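PDB 4E8O: Aac(6')-Ih protein from Acinetobacter baumannii, which probably transfers an acetyl group from acetyl coenzyme A to the 6'-amino group of aminoglycoside antibiotics, as a resistance enzyme of the GNAT superfamily. Local coordinates for residues R39-P44 and G101-P106. Numbering follows the deposited sequence.
Sequences RCLLWP and GIFVLP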
ATOM      1  N   ARG B  39      -6.182  -6.538  21.052  1.00 27.55           N
ATOM      2  CA  ARG B  39      -5.807  -6.852  19.678  1.00 28.13           C
ATOM      3  C   ARG B  39      -6.684  -7.951  19.096  1.00 28.70           C
ATOM      4  O   ARG B  39      -6.990  -7.937  17.903  1.00 28.37           O
ATOM      5  CB  ARG B  39      -4.337  -7.284  19.616  1.00 27.90           C
ATOM      6  CG  ARG B  39      -3.661  -7.036  18.281  1.00 26.20           C
ATOM      7  CD  ARG B  39      -2.167  -7.320  18.365  1.00 25.33           C
ATOM      8  NE  ARG B  39      -1.434  -6.720  17.255  1.00 22.97           N
ATOM      9  CZ  ARG B  39      -0.934  -7.401  16.230  1.00 24.33           C
ATOM     10  NH1 ARG B  39      -1.075  -8.718  16.166  1.00 24.82           N
ATOM     11  NH2 ARG B  39      -0.284  -6.762  15.264  1.00 24.14           N
ATOM     12  N   CYS B  40      -7.091  -8.901  19.933  1.00 30.41           N
ATOM     13  CA  CYS B  40      -7.916 -10.013  19.459  1.00 31.25           C
ATOM     14  C   CYS B  40      -9.359  -9.585  19.204  1.00 31.70           C
ATOM     15  O   CYS B  40     -10.093 -10.257  18.476  1.00 32.67           O
ATOM     16  CB  CYS B  40      -7.864 -11.194  20.434  1.00 32.34           C
ATOM     17  SG  CYS B  40      -8.901 -11.025  21.911  1.00 40.32           S
ATOM     18  N   LEU B  41      -9.763  -8.468  19.805  1.00 31.16           N
ATOM     19  CA  LEU B  41     -11.084  -7.902  19.544  1.00 31.76           C
ATOM     20  C   LEU B  41     -11.066  -7.189  18.198  1.00 31.07           C
ATOM     21  O   LEU B  41     -12.027  -7.261  17.429  1.00 31.38           O
ATOM     22  CB  LEU B  41     -11.480  -6.917  20.640  1.00 30.98           C
ATOM     23  CG  LEU B  41     -11.431  -7.388  22.091  1.00 31.98           C
ATOM     24  CD1 LEU B  41     -11.976  -6.308  22.987  1.00 32.36           C
ATOM     25  CD2 LEU B  41     -12.211  -8.671  22.285  1.00 33.84           C
ATOM     26  N   LEU B  42      -9.961  -6.501  17.923  1.00 30.31           N
ATOM     27  CA  LEU B  42      -9.789  -5.786  16.665  1.00 29.60           C
ATOM     28  C   LEU B  42      -9.601  -6.781  15.528  1.00 28.80           C
ATOM     29  O   LEU B  42     -10.362  -6.783  14.558  1.00 28.11           O
ATOM     30  CB  LEU B  42      -8.586  -4.841  16.749  1.00 29.17           C
ATOM     31  CG  LEU B  42      -8.320  -3.906  15.565  1.00 28.35           C
ATOM     32  CD1 LEU B  42      -9.552  -3.073  15.256  1.00 28.83           C
ATOM     33  CD2 LEU B  42      -7.129  -2.996  15.843  1.00 27.49           C
ATOM     34  N   TRP B  43      -8.588  -7.631  15.663  1.00 28.64           N
ATOM     35  CA  TRP B  43      -8.299  -8.650  14.664  1.00 28.88           C
ATOM     36  C   TRP B  43      -8.332 -10.038  15.293  1.00 30.51           C
ATOM     37  O   TRP B  43      -7.310 -10.526  15.777  1.00 30.10           O
ATOM     38  CB  TRP B  43      -6.925  -8.406  14.026  1.00 28.00           C
ATOM     39  CG  TRP B  43      -6.726  -7.021  13.464  1.00 26.32           C
ATOM     40  CD1 TRP B  43      -7.506  -6.384  12.534  1.00 25.76           C
ATOM     41  CD2 TRP B  43      -5.655  -6.114  13.776  1.00 24.62           C
ATOM     42  NE1 TRP B  43      -6.990  -5.135  12.264  1.00 24.58           N
ATOM     43  CE2 TRP B  43      -5.855  -4.948  13.010  1.00 23.93           C
ATOM     44  CE3 TRP B  43      -4.551  -6.179  14.632  1.00 24.31           C
ATOM     45  CZ2 TRP B  43      -4.988  -3.853  13.076  1.00 23.88           C
ATOM     46  CZ3 TRP B  43      -3.693  -5.092  14.697  1.00 25.23           C
ATOM     47  CH2 TRP B  43      -3.915  -3.944  13.925  1.00 24.67           C
ATOM     48  N   PRO B  44      -9.512 -10.679  15.299  1.00 32.83           N
ATOM     49  CA  PRO B  44      -9.614 -12.051  15.810  1.00 35.01           C
ATOM     50  C   PRO B  44      -8.697 -13.006  15.046  1.00 35.69           C
ATOM     51  O   PRO B  44      -8.845 -13.153  13.833  1.00 36.21           O
ATOM     52  CB  PRO B  44     -11.082 -12.411  15.548  1.00 36.65           C
ATOM     53  CG  PRO B  44     -11.795 -11.099  15.566  1.00 35.55           C
ATOM     54  CD  PRO B  44     -10.831 -10.115  14.954  1.00 33.14           C
ATOM     55  N   GLY B 101      -3.895   0.135  13.001  1.00 22.57           N
ATOM     56  CA  GLY B 101      -5.060  -0.287  13.749  1.00 22.63           C
ATOM     57  C   GLY B 101      -5.321   0.580  14.957  1.00 24.21           C
ATOM     58  O   GLY B 101      -4.391   1.030  15.631  1.00 24.46           O
ATOM     59  N   ILE B 102      -6.597   0.815  15.229  1.00 24.42           N
ATOM     60  CA  ILE B 102      -6.992   1.515  16.434  1.00 25.44           C
ATOM     61  C   ILE B 102      -8.240   0.838  16.981  1.00 26.11           C
ATOM     62  O   ILE B 102      -9.112   0.413  16.217  1.00 25.97           O
ATOM     63  CB  ILE B 102      -7.234   3.015  16.158  1.00 26.79           C
ATOM     64  CG1 ILE B 102      -7.548   3.763  17.457  1.00 29.13           C
ATOM     65  CG2 ILE B 102      -8.315   3.203  15.095  1.00 26.70           C
ATOM     66  CD1 ILE B 102      -7.730   5.257  17.275  1.00 30.34           C
ATOM     67  N   PHE B 103      -8.313   0.702  18.298  1.00 26.58           N
ATOM     68  CA  PHE B 103      -9.486   0.110  18.914  1.00 27.60           C
ATOM     69  C   PHE B 103      -9.726   0.715  20.280  1.00 28.42           C
ATOM     70  O   PHE B 103      -8.832   0.724  21.122  1.00 28.98           O
ATOM     71  CB  PHE B 103      -9.333  -1.404  19.052  1.00 28.63           C
ATOM     72  CG  PHE B 103     -10.407  -2.038  19.883  1.00 31.57           C
ATOM     73  CD1 PHE B 103     -11.663  -2.280  19.347  1.00 33.52           C
ATOM     74  CD2 PHE B 103     -10.168  -2.378  21.204  1.00 32.56           C
ATOM     75  CE1 PHE B 103     -12.661  -2.856  20.115  1.00 36.32           C
ATOM     76  CE2 PHE B 103     -11.154  -2.952  21.976  1.00 35.58           C
ATOM     77  CZ  PHE B 103     -12.405  -3.195  21.431  1.00 37.23           C
ATOM     78  N   VAL B 104     -10.934   1.221  20.490  1.00 29.47           N
ATOM     79  CA  VAL B 104     -11.347   1.731  21.787  1.00 31.38           C
ATOM     80  C   VAL B 104     -12.594   0.967  22.209  1.00 33.02           C
ATOM     81  O   VAL B 104     -13.489   0.743  21.390  1.00 33.21           O
ATOM     82  CB  VAL B 104     -11.679   3.234  21.719  1.00 31.31           C
ATOM     83  CG1 VAL B 104     -12.021   3.768  23.100  1.00 33.43           C
ATOM     84  CG2 VAL B 104     -10.517   4.014  21.120  1.00 28.97           C
ATOM     85  N   LEU B 105     -12.644   0.545  23.471  1.00 34.24           N
ATOM     86  CA  LEU B 105     -13.857  -0.063  24.017  1.00 36.64           C
ATOM     87  C   LEU B 105     -15.003   0.936  23.920  1.00 38.80           C
ATOM     88  O   LEU B 105     -14.810   2.121  24.201  1.00 39.87           O
ATOM     89  CB  LEU B 105     -13.640  -0.493  25.468  1.00 37.47           C
ATOM     90  CG  LEU B 105     -12.715  -1.695  25.652  1.00 36.03           C
ATOM     91  CD1 LEU B 105     -12.448  -1.967  27.123  1.00 37.99           C
ATOM     92  CD2 LEU B 105     -13.332  -2.906  24.996  1.00 35.93           C
ATOM     93  N   PRO B 106     -16.196   0.466  23.511  1.00 40.88           N
ATOM     94  CA  PRO B 106     -17.354   1.327  23.231  1.00 42.42           C
ATOM     95  C   PRO B 106     -17.645   2.340  24.335  1.00 44.57           C
ATOM     96  O   PRO B 106     -17.911   3.501  24.027  1.00 45.62           O
ATOM     97  CB  PRO B 106     -18.507   0.329  23.120  1.00 44.59           C
ATOM     98  CG  PRO B 106     -17.865  -0.922  22.635  1.00 43.03           C
ATOM     99  CD  PRO B 106     -16.517  -0.962  23.311  1.00 41.82           C
TER
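L42 is one of two leucines that project from the helix end, and it fits beside F103 over the bare backbone of G101. L42 CD2 lies 4.0 Å from G101 CA. The other methyl, L42 CD1, rests 3.6 Å from I102 O and also meets F103 CB at 4.2 Å. The two side chains run antiparallel, L42 toward the strand and F103 toward the helix, and each lies along the flank of the other. In L42, CG stands anti to the backbone N (chi1 -175°), which carries both methyls to the strand. G101 supplies the hollow. It has no side chain, and L42 CD2 and the indole of W43 lie directly against its CA. The benzo rim of the indole makes this contact, with W43 CZ2 3.6 Å from G101 CA. The ring meets the glycine obliquely. L42 CD2 also sits over one face of the indole.

This is helix-on-sheet packing in a GNAT fold. The end of helix 32-42 lies against strand 96-104, and the other side of that strand meets helix 113-127 through I102 and V104. On the adjacent strand 75-84, M78 touches L42 and E80 touches W43.

At the other end L41 and F103 cross at a slant. L41 CB sits over one face of the phenyl ring, and L41 CD1 comes to 3.5 Å from F103 CZ. L105 CD2 lies 4.2 Å from L41 CD1, on a second side chain of the strand end. No hydrogen bond joins the two segments. The indole turns its edge to R39: W43 CE3 stands over the centre of one guanidinium face. Salt bridges to E80 and E53 hold that guanidinium in place.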